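Local coordinates for agmatinase (Burkholderia thailandensis, PDB 4DZ4), which probably hydrolyses agmatine to putrescine and urea at a two-manganese centre, as a member of the arginase family of hydrolases, at residues 10-15 / 30-35; 36-41 / 96-101; 140-145 / 181-186; 157-162 / 190-195. All blocks are in the same frame, centred on the assembly; numbering follows the deposited sequence.

Interaction 1: 10-15 / 30-35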
loop_
_atom_site.group_PDB
_atom_site.type_symbol
_atom_site.label_atom_id
_atom_site.label_comp_id
_atom_site.label_asym_id
_atom_site.label_seq_id
_atom_site.Cartn_x
_atom_site.Cartn_y
_atom_site.Cartn_z
ATOM N N TYR B 10 18.723 8.606 28.273
ATOM C CA TYR B 10 18.219 7.506 27.480
ATOM C C TYR B 10 16.917 7.974 26.869
ATOM O O TYR B 10 15.918 8.089 27.569
ATOM C CB TYR B 10 17.994 6.272 28.361
ATOM C CG TYR B 10 19.284 5.614 28.784
ATOM C CD1 TYR B 10 19.948 4.738 27.930
ATOM C CD2 TYR B 10 19.841 5.864 30.021
ATOM C CE1 TYR B 10 21.143 4.137 28.292
ATOM C CE2 TYR B 10 21.044 5.264 30.398
ATOM C CZ TYR B 10 21.687 4.410 29.524
ATOM O OH TYR B 10 22.874 3.791 29.871
ATOM N N GLY B 11 16.943 8.269 25.568
ATOM C CA GLY B 11 15.715 8.630 24.859
ATOM C C GLY B 11 15.452 10.122 24.791
ATOM O O GLY B 11 15.743 10.863 25.739
ATOM N N ASP B 12 14.905 10.564 23.665
ATOM C CA ASP B 12 14.388 11.934 23.491
ATOM C C ASP B 12 15.481 12.983 23.627
ATOM O O ASP B 12 15.259 14.059 24.158
ATOM C CB ASP B 12 13.226 12.203 24.467
ATOM C CG ASP B 12 12.031 11.341 24.169
ATOM O OD1 ASP B 12 11.689 11.246 22.981
ATOM O OD2 ASP B 12 11.429 10.798 25.118
ATOM N N GLY B 13 16.662 12.658 23.117
ATOM C CA GLY B 13 17.790 13.598 23.125
ATOM C C GLY B 13 17.498 14.945 22.463
ATOM O O GLY B 13 17.998 15.956 22.931
ATOM N N ALA B 14 16.666 14.959 21.411
ATOM C CA ALA B 14 16.327 16.179 20.682
ATOM C C ALA B 14 15.725 17.278 21.571
ATOM O O ALA B 14 15.815 18.476 21.254
ATOM C CB ALA B 14 15.374 15.833 19.531
ATOM N N ILE B 15 15.116 16.880 22.685
ATOM C CA ILE B 15 14.452 17.823 23.572
ATOM C C ILE B 15 15.097 17.881 24.964
ATOM O O ILE B 15 14.715 18.716 25.770
ATOM C CB ILE B 15 12.908 17.564 23.673
ATOM C CG1 ILE B 15 12.580 16.186 24.306
ATOM C CG2 ILE B 15 12.259 17.776 22.287
ATOM C CD1 ILE B 15 11.118 15.986 24.740
ATOM N N ALA B 30 11.423 4.771 18.569
ATOM C CA ALA B 30 10.720 5.726 19.431
ATOM C C ALA B 30 11.526 7.020 19.511
ATOM O O ALA B 30 12.501 7.207 18.765
ATOM C CB ALA B 30 10.496 5.120 20.818
ATOM N N GLY B 31 11.137 7.905 20.420
ATOM C CA GLY B 31 11.913 9.122 20.650
ATOM C C GLY B 31 11.568 10.277 19.728
ATOM O O GLY B 31 11.069 10.073 18.619
ATOM N N VAL B 32 11.860 11.509 20.161
ATOM C CA VAL B 32 11.484 12.695 19.347
ATOM C C VAL B 32 12.179 12.639 17.982
ATOM O O VAL B 32 13.371 12.358 17.887
ATOM C CB VAL B 32 11.785 14.011 20.067
ATOM C CG1 VAL B 32 11.531 15.194 19.127
ATOM C CG2 VAL B 32 10.931 14.144 21.323
ATOM N N LEU B 33 11.390 12.848 16.921
ATOM C CA LEU B 33 11.857 12.629 15.548
ATOM C C LEU B 33 12.367 13.922 14.872
ATOM O O LEU B 33 11.886 14.310 13.800
ATOM C CB LEU B 33 10.716 12.013 14.703
ATOM C CG LEU B 33 10.148 10.668 15.189
ATOM C CD1 LEU B 33 8.858 10.301 14.443
ATOM C CD2 LEU B 33 11.187 9.534 15.095
ATOM N N SER B 34 13.369 14.575 15.465
ATOM C CA SER B 34 14.076 15.646 14.735
ATOM C C SER B 34 15.087 15.001 13.784
ATOM O O SER B 34 15.350 13.797 13.872
ATOM C CB SER B 34 14.818 16.551 15.717
ATOM O OG SER B 34 15.786 15.751 16.379
ATOM N N PHE B 35 15.642 15.775 12.857
ATOM C CA PHE B 35 16.555 15.178 11.909
ATOM C C PHE B 35 17.815 14.653 12.595
ATOM O O PHE B 35 18.527 15.402 13.246
ATOM C CB PHE B 35 16.953 16.119 10.762
ATOM C CG PHE B 35 17.839 15.437 9.763
ATOM C CD1 PHE B 35 17.283 14.574 8.801
ATOM C CD2 PHE B 35 19.232 15.567 9.845
ATOM C CE1 PHE B 35 18.117 13.890 7.921
ATOM C CE2 PHE B 35 20.070 14.894 8.965
ATOM C CZ PHE B 35 19.514 14.044 8.003
HETATM O O HOH W 1 15.183 12.599 20.251
#

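Interaction 2: 36-41 / 96-101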
loop_
_atom_site.group_PDB
_atom_site.type_symbol
_atom_site.label_atom_id
_atom_site.label_comp_id
_atom_site.label_asym_id
_atom_site.label_seq_id
_atom_site.Cartn_x
_atom_site.Cartn_y
_atom_site.Cartn_z
ATOM N N MET B 36 18.075 13.361 12.438
ATOM C CA MET B 36 19.199 12.675 13.106
ATOM C C MET B 36 19.245 12.999 14.598
ATOM O O MET B 36 20.324 13.074 15.212
ATOM C CB MET B 36 20.553 12.942 12.391
ATOM C CG MET B 36 20.683 12.084 11.141
ATOM S SD MET B 36 22.228 12.325 10.285
ATOM C CE MET B 36 23.299 11.280 11.281
ATOM N N ARG B 37 18.059 13.161 15.185
ATOM C CA ARG B 37 17.896 13.415 16.636
ATOM C C ARG B 37 18.540 14.688 17.154
ATOM O O ARG B 37 18.722 14.814 18.361
ATOM C CB ARG B 37 18.408 12.236 17.503
ATOM C CG ARG B 37 17.973 10.852 17.019
ATOM C CD ARG B 37 16.463 10.676 17.078
ATOM N NE ARG B 37 16.183 9.242 16.950
ATOM C CZ ARG B 37 15.023 8.669 17.248
ATOM N NH1 ARG B 37 13.992 9.403 17.646
ATOM N NH2 ARG B 37 14.903 7.346 17.154
ATOM N N ARG B 38 18.914 15.599 16.263
ATOM C CA ARG B 38 19.572 16.826 16.672
ATOM C C ARG B 38 18.653 17.740 17.505
ATOM O O ARG B 38 17.410 17.656 17.437
ATOM C CB ARG B 38 20.181 17.562 15.458
ATOM C CG ARG B 38 21.298 16.805 14.735
ATOM C CD ARG B 38 22.095 15.845 15.643
ATOM N NE ARG B 38 22.784 16.519 16.717
ATOM C CZ ARG B 38 23.231 15.915 17.822
ATOM N NH1 ARG B 38 23.839 16.640 18.717
ATOM N NH2 ARG B 38 23.031 14.607 18.048
ATOM N N ASN B 39 19.263 18.588 18.335
ATOM C CA ASN B 39 18.447 19.442 19.203
ATOM C C ASN B 39 17.431 20.248 18.404
ATOM O O ASN B 39 17.797 20.920 17.438
ATOM C CB ASN B 39 19.309 20.450 19.950
ATOM C CG ASN B 39 20.238 19.800 20.955
ATOM O OD1 ASN B 39 20.356 18.587 21.033
ATOM N ND2 ASN B 39 20.900 20.632 21.752
ATOM N N TYR B 40 16.168 20.190 18.826
ATOM C CA TYR B 40 15.157 21.139 18.346
ATOM C C TYR B 40 15.327 22.484 19.031
ATOM O O TYR B 40 15.126 22.605 20.252
ATOM C CB TYR B 40 13.754 20.628 18.686
ATOM C CG TYR B 40 13.062 19.794 17.630
ATOM C CD1 TYR B 40 13.119 20.125 16.260
ATOM C CD2 TYR B 40 12.279 18.702 18.012
ATOM C CE1 TYR B 40 12.455 19.348 15.316
ATOM C CE2 TYR B 40 11.572 17.943 17.068
ATOM C CZ TYR B 40 11.664 18.275 15.742
ATOM O OH TYR B 40 10.972 17.523 14.831
ATOM N N THR B 41 15.655 23.501 18.257
ATOM C CA THR B 41 15.862 24.852 18.824
ATOM C C THR B 41 15.902 25.893 17.720
ATOM O O THR B 41 16.272 25.574 16.599
ATOM C CB THR B 41 17.167 24.959 19.654
ATOM O OG1 THR B 41 17.239 26.248 20.289
ATOM C CG2 THR B 41 18.430 24.738 18.763
ATOM N N LEU B 96 30.841 18.828 15.360
ATOM C CA LEU B 96 30.041 19.667 14.480
ATOM C C LEU B 96 28.690 19.896 15.152
ATOM O O LEU B 96 27.972 18.938 15.459
ATOM C CB LEU B 96 29.795 18.994 13.109
ATOM C CG LEU B 96 29.078 19.824 12.026
ATOM C CD1 LEU B 96 29.968 20.882 11.397
ATOM C CD2 LEU B 96 28.513 18.915 10.921
ATOM N N ALA B 97 28.359 21.171 15.343
ATOM C CA ALA B 97 27.154 21.598 16.068
ATOM C C ALA B 97 26.021 21.760 15.046
ATOM O O ALA B 97 26.023 22.681 14.239
ATOM C CB ALA B 97 27.434 22.907 16.803
ATOM N N VAL B 98 25.089 20.815 15.092
ATOM C CA VAL B 98 23.972 20.728 14.137
ATOM C C VAL B 98 22.677 20.733 14.918
ATOM O O VAL B 98 22.540 19.955 15.871
ATOM C CB VAL B 98 24.051 19.431 13.312
ATOM C CG1 VAL B 98 22.934 19.379 12.249
ATOM C CG2 VAL B 98 25.403 19.297 12.638
ATOM N N ILE B 99 21.729 21.589 14.522
ATOM C CA ILE B 99 20.416 21.622 15.161
ATOM C C ILE B 99 19.324 21.406 14.116
ATOM O O ILE B 99 19.571 21.536 12.897
ATOM C CB ILE B 99 20.156 22.946 15.903
ATOM C CG1 ILE B 99 20.068 24.114 14.873
ATOM C CG2 ILE B 99 21.244 23.132 16.964
ATOM C CD1 ILE B 99 19.506 25.447 15.364
ATOM N N ASP B 100 18.137 21.056 14.603
ATOM C CA ASP B 100 16.933 21.054 13.760
ATOM C C ASP B 100 16.085 22.262 14.219
ATOM O O ASP B 100 15.577 22.319 15.340
ATOM C CB ASP B 100 16.200 19.703 13.889
ATOM C CG ASP B 100 15.070 19.537 12.874
ATOM O OD1 ASP B 100 14.513 20.563 12.448
ATOM O OD2 ASP B 100 14.735 18.377 12.538
ATOM N N TYR B 101 15.953 23.217 13.311
ATOM C CA TYR B 101 15.270 24.491 13.512
ATOM C C TYR B 101 13.751 24.291 13.489
ATOM O O TYR B 101 12.991 25.169 13.906
ATOM C CB TYR B 101 15.699 25.394 12.345
ATOM C CG TYR B 101 15.138 26.829 12.280
ATOM C CD1 TYR B 101 15.895 27.916 12.668
ATOM C CD2 TYR B 101 13.856 27.067 11.770
ATOM C CE1 TYR B 101 15.377 29.222 12.572
ATOM C CE2 TYR B 101 13.322 28.346 11.697
ATOM C CZ TYR B 101 14.083 29.417 12.079
ATOM O OH TYR B 101 13.519 30.698 11.989
HETATM O O HOH W 2 25.495 18.591 16.928
HETATM O O HOH W 3 22.101 19.301 18.330
#

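Interaction 3: 140-145 / 181-186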
loop_
_atom_site.group_PDB
_atom_site.type_symbol
_atom_site.label_atom_id
_atom_site.label_comp_id
_atom_site.label_asym_id
_atom_site.label_seq_id
_atom_site.Cartn_x
_atom_site.Cartn_y
_atom_site.Cartn_z
ATOM N N TYR B 140 11.081 24.288 -6.166
ATOM C CA TYR B 140 10.990 25.747 -6.235
ATOM C C TYR B 140 11.730 26.392 -5.056
ATOM O O TYR B 140 12.304 27.487 -5.198
ATOM C CB TYR B 140 9.533 26.221 -6.247
ATOM C CG TYR B 140 9.460 27.733 -6.217
ATOM C CD1 TYR B 140 9.568 28.470 -7.388
ATOM C CD2 TYR B 140 9.333 28.419 -4.996
ATOM C CE1 TYR B 140 9.537 29.863 -7.360
ATOM C CE2 TYR B 140 9.312 29.807 -4.951
ATOM C CZ TYR B 140 9.396 30.517 -6.146
ATOM O OH TYR B 140 9.372 31.902 -6.128
ATOM N N ILE B 141 11.725 25.724 -3.896
ATOM C CA ILE B 141 12.327 26.355 -2.690
ATOM C C ILE B 141 13.778 26.783 -2.903
ATOM O O ILE B 141 14.260 27.735 -2.263
ATOM C CB ILE B 141 12.201 25.470 -1.417
ATOM C CG1 ILE B 141 13.160 24.254 -1.465
ATOM C CG2 ILE B 141 10.720 25.076 -1.189
ATOM C CD1 ILE B 141 13.225 23.443 -0.166
ATOM N N THR B 142 14.488 26.093 -3.795
ATOM C CA THR B 142 15.902 26.384 -3.992
ATOM C C THR B 142 16.170 27.790 -4.573
ATOM O O THR B 142 17.224 28.399 -4.301
ATOM C CB THR B 142 16.552 25.300 -4.845
ATOM O OG1 THR B 142 16.303 24.026 -4.234
ATOM C CG2 THR B 142 18.088 25.528 -4.947
ATOM N N TYR B 143 15.205 28.313 -5.323
ATOM C CA TYR B 143 15.348 29.654 -5.876
ATOM C C TYR B 143 15.411 30.724 -4.765
ATOM O O TYR B 143 16.400 31.442 -4.670
ATOM C CB TYR B 143 14.239 29.904 -6.922
ATOM C CG TYR B 143 14.202 31.285 -7.500
ATOM C CD1 TYR B 143 15.372 31.914 -7.987
ATOM C CD2 TYR B 143 12.983 31.970 -7.615
ATOM C CE1 TYR B 143 15.321 33.196 -8.522
ATOM C CE2 TYR B 143 12.930 33.266 -8.129
ATOM C CZ TYR B 143 14.108 33.855 -8.607
ATOM O OH TYR B 143 14.034 35.113 -9.141
ATOM N N PRO B 144 14.390 30.815 -3.882
ATOM C CA PRO B 144 14.585 31.817 -2.824
ATOM C C PRO B 144 15.758 31.507 -1.886
ATOM O O PRO B 144 16.390 32.429 -1.350
ATOM C CB PRO B 144 13.251 31.790 -2.035
ATOM C CG PRO B 144 12.512 30.563 -2.545
ATOM C CD PRO B 144 12.988 30.374 -3.963
ATOM N N LEU B 145 16.098 30.221 -1.733
ATOM C CA LEU B 145 17.267 29.873 -0.926
ATOM C C LEU B 145 18.529 30.424 -1.576
ATOM O O LEU B 145 19.388 30.979 -0.876
ATOM C CB LEU B 145 17.375 28.349 -0.727
ATOM C CG LEU B 145 16.295 27.712 0.180
ATOM C CD1 LEU B 145 16.485 26.196 0.230
ATOM C CD2 LEU B 145 16.302 28.293 1.606
ATOM N N THR B 181 10.976 25.774 -13.481
ATOM C CA THR B 181 11.506 26.946 -14.211
ATOM C C THR B 181 12.309 27.882 -13.303
ATOM O O THR B 181 12.797 28.930 -13.767
ATOM C CB THR B 181 10.401 27.757 -14.911
ATOM O OG1 THR B 181 9.539 28.331 -13.922
ATOM C CG2 THR B 181 9.543 26.869 -15.839
ATOM N N MET B 182 12.454 27.523 -12.032
ATOM C CA MET B 182 13.129 28.450 -11.089
ATOM C C MET B 182 14.644 28.596 -11.317
ATOM O O MET B 182 15.237 29.621 -10.933
ATOM C CB MET B 182 12.787 28.150 -9.622
ATOM C CG MET B 182 13.515 26.964 -8.974
ATOM S SD MET B 182 12.818 25.458 -9.643
ATOM C CE MET B 182 14.185 24.343 -9.272
ATOM N N PHE B 183 15.270 27.616 -11.971
ATOM C CA PHE B 183 16.700 27.805 -12.311
ATOM C C PHE B 183 16.930 28.576 -13.600
ATOM O O PHE B 183 18.027 29.108 -13.800
ATOM C CB PHE B 183 17.537 26.499 -12.275
ATOM C CG PHE B 183 17.580 25.827 -10.906
ATOM C CD1 PHE B 183 17.445 26.569 -9.729
ATOM C CD2 PHE B 183 17.788 24.463 -10.796
ATOM C CE1 PHE B 183 17.482 25.966 -8.474
ATOM C CE2 PHE B 183 17.820 23.849 -9.544
ATOM C CZ PHE B 183 17.664 24.589 -8.377
ATOM N N TYR B 184 15.925 28.620 -14.476
ATOM C CA TYR B 184 15.927 29.616 -15.540
ATOM C C TYR B 184 15.981 31.006 -14.897
ATOM O O TYR B 184 16.786 31.848 -15.297
ATOM C CB TYR B 184 14.682 29.468 -16.419
ATOM C CG TYR B 184 14.512 30.511 -17.511
ATOM C CD1 TYR B 184 15.156 30.379 -18.759
ATOM C CD2 TYR B 184 13.674 31.627 -17.312
ATOM C CE1 TYR B 184 14.957 31.332 -19.755
ATOM C CE2 TYR B 184 13.502 32.587 -18.294
ATOM C CZ TYR B 184 14.144 32.437 -19.509
ATOM O OH TYR B 184 13.929 33.375 -20.484
ATOM N N LYS B 185 15.112 31.238 -13.905
ATOM C CA LYS B 185 15.094 32.552 -13.245
ATOM C C LYS B 185 16.417 32.815 -12.530
ATOM O O LYS B 185 16.945 33.920 -12.609
ATOM C CB LYS B 185 13.898 32.638 -12.282
ATOM C CG LYS B 185 12.569 32.418 -13.018
ATOM C CD LYS B 185 11.401 32.405 -12.035
ATOM C CE LYS B 185 10.104 32.017 -12.746
ATOM N NZ LYS B 185 9.011 31.970 -11.713
ATOM N N ALA B 186 16.959 31.803 -11.853
ATOM C CA ALA B 186 18.242 31.924 -11.141
ATOM C C ALA B 186 19.378 32.312 -12.111
ATOM O O ALA B 186 20.195 33.161 -11.793
ATOM C CB ALA B 186 18.587 30.635 -10.404
#

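Interaction 4: 157-162 / 190-195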
loop_
_atom_site.group_PDB
_atom_site.type_symbol
_atom_site.label_atom_id
_atom_site.label_comp_id
_atom_site.label_asym_id
_atom_site.label_seq_id
_atom_site.Cartn_x
_atom_site.Cartn_y
_atom_site.Cartn_z
ATOM N N LEU B 157 26.993 32.113 -7.904
ATOM C CA LEU B 157 27.387 30.893 -7.204
ATOM C C LEU B 157 27.522 29.738 -8.181
ATOM O O LEU B 157 26.916 29.760 -9.247
ATOM C CB LEU B 157 26.327 30.524 -6.154
ATOM C CG LEU B 157 26.089 31.603 -5.097
ATOM C CD1 LEU B 157 24.830 31.300 -4.293
ATOM C CD2 LEU B 157 27.309 31.724 -4.198
ATOM N N SER B 158 28.311 28.736 -7.811
ATOM C CA SER B 158 28.320 27.473 -8.544
ATOM C C SER B 158 27.190 26.602 -8.032
ATOM O O SER B 158 27.021 26.440 -6.806
ATOM C CB SER B 158 29.655 26.758 -8.346
ATOM O OG SER B 158 30.622 27.333 -9.189
ATOM N N LEU B 159 26.391 26.065 -8.955
ATOM C CA LEU B 159 25.342 25.126 -8.557
ATOM C C LEU B 159 25.761 23.699 -8.888
ATOM O O LEU B 159 26.229 23.412 -10.006
ATOM C CB LEU B 159 24.017 25.450 -9.241
ATOM C CG LEU B 159 22.792 24.704 -8.687
ATOM C CD1 LEU B 159 22.413 25.237 -7.304
ATOM C CD2 LEU B 159 21.621 24.854 -9.661
ATOM N N ILE B 160 25.616 22.823 -7.909
ATOM C CA ILE B 160 25.803 21.379 -8.143
ATOM C C ILE B 160 24.412 20.775 -7.958
ATOM O O ILE B 160 23.881 20.738 -6.863
ATOM C CB ILE B 160 26.808 20.732 -7.167
ATOM C CG1 ILE B 160 28.195 21.396 -7.282
ATOM C CG2 ILE B 160 26.886 19.224 -7.469
ATOM C CD1 ILE B 160 29.177 20.923 -6.216
ATOM N N HIS B 161 23.841 20.287 -9.049
ATOM C CA HIS B 161 22.392 19.998 -9.109
ATOM C C HIS B 161 22.153 18.569 -9.538
ATOM O O HIS B 161 22.506 18.200 -10.654
ATOM C CB HIS B 161 21.806 21.022 -10.073
ATOM C CG HIS B 161 20.348 20.829 -10.428
ATOM N ND1 HIS B 161 19.813 21.398 -11.541
ATOM C CD2 HIS B 161 19.311 20.174 -9.785
ATOM C CE1 HIS B 161 18.503 21.098 -11.617
ATOM N NE2 HIS B 161 18.188 20.353 -10.555
ATOM N N PHE B 162 21.640 17.745 -8.621
ATOM C CA PHE B 162 21.345 16.341 -8.926
ATOM C C PHE B 162 19.844 16.256 -9.225
ATOM O O PHE B 162 19.035 16.670 -8.385
ATOM C CB PHE B 162 21.671 15.451 -7.726
ATOM C CG PHE B 162 23.134 15.323 -7.429
ATOM C CD1 PHE B 162 23.856 14.200 -7.853
ATOM C CD2 PHE B 162 23.792 16.305 -6.687
ATOM C CE1 PHE B 162 25.221 14.062 -7.584
ATOM C CE2 PHE B 162 25.156 16.164 -6.380
ATOM C CZ PHE B 162 25.866 15.048 -6.823
ATOM N N GLY B 190 21.384 36.132 -12.559
ATOM C CA GLY B 190 22.832 36.063 -12.292
ATOM C C GLY B 190 23.198 35.449 -10.940
ATOM O O GLY B 190 24.314 35.679 -10.438
ATOM N N LEU B 191 22.293 34.634 -10.374
ATOM C CA LEU B 191 22.544 33.971 -9.090
ATOM C C LEU B 191 23.540 32.852 -9.226
ATOM O O LEU B 191 24.274 32.559 -8.280
ATOM C CB LEU B 191 21.252 33.408 -8.468
ATOM C CG LEU B 191 20.209 34.453 -8.069
ATOM C CD1 LEU B 191 18.989 33.762 -7.491
ATOM C CD2 LEU B 191 20.792 35.444 -7.065
ATOM N N ILE B 192 23.521 32.188 -10.373
ATOM C CA ILE B 192 24.413 31.058 -10.612
ATOM C C ILE B 192 25.161 31.210 -11.923
ATOM O O ILE B 192 24.651 31.809 -12.859
ATOM C CB ILE B 192 23.685 29.701 -10.565
ATOM C CG1 ILE B 192 22.642 29.599 -11.679
ATOM C CG2 ILE B 192 23.091 29.450 -9.174
ATOM C CD1 ILE B 192 21.746 28.372 -11.568
ATOM N N ASP B 193 26.380 30.674 -11.965
ATOM C CA ASP B 193 27.240 30.809 -13.127
ATOM C C ASP B 193 27.147 29.513 -13.904
ATOM O O ASP B 193 27.667 28.485 -13.437
ATOM C CB ASP B 193 28.681 31.024 -12.665
ATOM C CG ASP B 193 29.678 31.074 -13.819
ATOM O OD1 ASP B 193 29.319 30.845 -14.986
ATOM O OD2 ASP B 193 30.855 31.362 -13.557
ATOM N N PRO B 194 26.536 29.555 -15.103
ATOM C CA PRO B 194 26.310 28.269 -15.795
ATOM C C PRO B 194 27.576 27.516 -16.154
ATOM O O PRO B 194 27.608 26.292 -15.988
ATOM C CB PRO B 194 25.527 28.657 -17.059
ATOM C CG PRO B 194 24.949 30.009 -16.755
ATOM C CD PRO B 194 25.953 30.690 -15.855
ATOM N N LYS B 195 28.621 28.230 -16.610
ATOM C CA LYS B 195 29.884 27.580 -16.971
ATOM C C LYS B 195 30.577 26.865 -15.787
ATOM O O LYS B 195 31.324 25.902 -15.997
ATOM C CB LYS B 195 30.838 28.587 -17.646
#

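Interaction 1: 10-15 / 30-35
Asp-12 reaches across to the backbone of 30-35 with OD1, which accepts a hydrogen bond from Val-32 N at 2.8 Å. Both segments belong to the N-terminal region that leads into strand 39-40, the outermost strand, within this chain, of the parallel sheet of this arginase-family fold. The N-H meets OD1 nearly end-on to its C-O bond but is itself bent, with 130° at the hydrogen, and the same oxygen lies 3.2 Å from Gly-31 CA. Beyond this bond the contact turns apolar. Val-32 spreads its two methyls over the short helix 13-16: CG1 rests on Ala-14 CB at 3.9 Å, while CG2, anti to the carbonyl carbon, faces CD1 of Ile-15, whose side chain runs at about a right angle to it. Ser-34 OG, hydrogen-bonded to Arg-38 O, packs 3.2 Å from Ala-14 CB. A water accepts from Ala-14 N and donates to Val-32 O, bridging the two backbones beside this patch. In the next shell, Glu-26 takes hydrogen bonds from the backbone N atoms of Asp-12 and Gly-13. The other carboxylate oxygen, Asp-12 OD2, ties the region to the oligomer, forming a salt bridge with Arg-42 NH2 and accepting from Asp-103 N, both of the second subunit.

Interaction 2: 36-41 / 96-101
This is a short parallel pairing, centred on Tyr-40 and Asp-100, in which strand 39-40, outermost in the sheet of the arginase-type alpha/beta fold within this chain, lies against strand 98-103. Asp-100 bonds to strand 39-40 through both its N and its O, straddling Tyr-40: N donates to Asn-39 O at 2.9 Å, and O accepts from Thr-41 N at 3.1 Å. Tyr-40 CA adds a C-H...O contact to Asp-100 O, which also sits at the edge of the Tyr-40 ring, in its plane. The two side chains of this pair run alongside each other and point the same way, with ring and carboxylate planes 55° apart and Tyr-40 CE1 3.6 Å from Asp-100 CG. Asp-100 OD2 takes both a salt bridge from Arg-74 NE and a hydrogen bond from Phe-35 N. Ile-99, on the other face of the sheet, crosses Thr-41 at about a right angle and brings CD1 to 3.6 Å from Thr-41 CG2. Towards residue 38 the strands part and water fills in: one molecule accepts from Asn-39 N and donates to Val-98 O. Arg-38 folds over this end, and its NH1 is hydrogen-bonded to Gly-22 O. Bends at chi2 and chi3 leave Val-98 O at the edge of the guanidinium, in its plane, while chi1 of -64° sets Arg-38 CG 3.9 Å from Val-98 CG1.

Interaction 3: 140-145 / 181-186
Met-182 and Tyr-143 fit together where the start of helix 142-153 faces the start of helix 182-188, close to the manganese centre. The Met-182 side chain is the main bump: its CB lies 3.5 Å from Tyr-143 CB, and the two side chains slide past each other in opposite directions. With CG between the backbone N and the carbonyl carbon (chi1 78°), the methionine fills the hollow between Tyr-140 and Tyr-143, its SD 3.9 Å from Tyr-140 CA. Beyond the bend at chi2 (-73°), CE lies over the centre of the Phe-183 ring, 3.5 Å above its plane. Tyr-143 reaches in the other direction, along the second helix. Lys-185 CB stands over one face of its ring in a CH-pi contact, 4.2 Å from the centroid and displaced towards the rim, while Ala-186 CB lies 4.2 Å from Tyr-143 CD1. Thr-142 supplies a smaller bump, its CG2 meeting the edge of the Phe-183 ring in plane, 3.6 Å from CZ. The contact is made by apolar groups, the polar ends being bonded to other residues: Thr-142 OG1 to Asp-287, Tyr-143 OH to Asp-189, Lys-185 NZ to Ser-176. Met-182 also touches the manganese ligands His-139 and Asp-167, and Phe-183 meets His-139 edge-to-face. Through these two side chains the contact forms part of the second shell of the manganese site, consistent with a part in holding His-139 and Asp-167 in place.

Interaction 4: 157-162 / 190-195
Leu-159 and Ile-192 meet obliquely through their ends, where strand 158-162 is flanked by the turn that leaves helix 182-188. Segment 190-195 belongs to the return loop of the beta-alpha-beta crossover that runs from strand 158-162 through this helix to the adjacent parallel strand 198-202. With CG anti to N (chi1 -168°), Leu-159 carries CD2 to 4.0 Å from Ile-192 CD1, whereas Ile-192 sets CG1 between N and carbonyl carbon and turns CG2 towards Leu-159 CB. The backbones fix this pairing with a single bridge, Leu-157 to Ile-192. Leu-157 N donates to Leu-191 O at 2.8 Å in an almost straight bond, 177° at the hydrogen, and Asp-193 N returns a bond to Leu-157 O at 2.9 Å. The same carbonyl oxygen receives a C-H...O contact from Ile-192 CA at 3.1 Å. The Leu-157 side chain lies alongside the Leu-191 carbonyl, with CB 3.6 Å from Leu-191 O. Gly-190, with positive phi, ends the preceding helix in a Schellman motif, immediately before Leu-191. Leu-191 packs on helix 142-153, while Ile-192 rests on Ala-186 and Val-187 of helix 182-188. Strand 158-162 runs between strands 240-246 and 198-202, with Leu-159 touching both Phe-183 of the helix and Thr-244 of the neighbouring strand.

How the interactions relate
The four contacts form two pairs on opposite sides of the chain's centre. Interactions 1 and 2, with centres about 10 Å apart, follow in series along the chain and touch through Val-32 and Tyr-40; both also meet the second subunit, so this side joins the sheet's outermost strand to the oligomer. Interactions 3 and 4 lie about 11 Å apart, centre to centre, and their segments alternate in sequence. They touch through Ala-186 and Leu-191 and through Phe-183 on Leu-159 and His-161, forming one continuous packing unit beside the manganese site. Interactions 2 and 4, centres about 28 Å apart, reach the same parallel sheet, which runs from the subunit interface to the side that carries the manganese site.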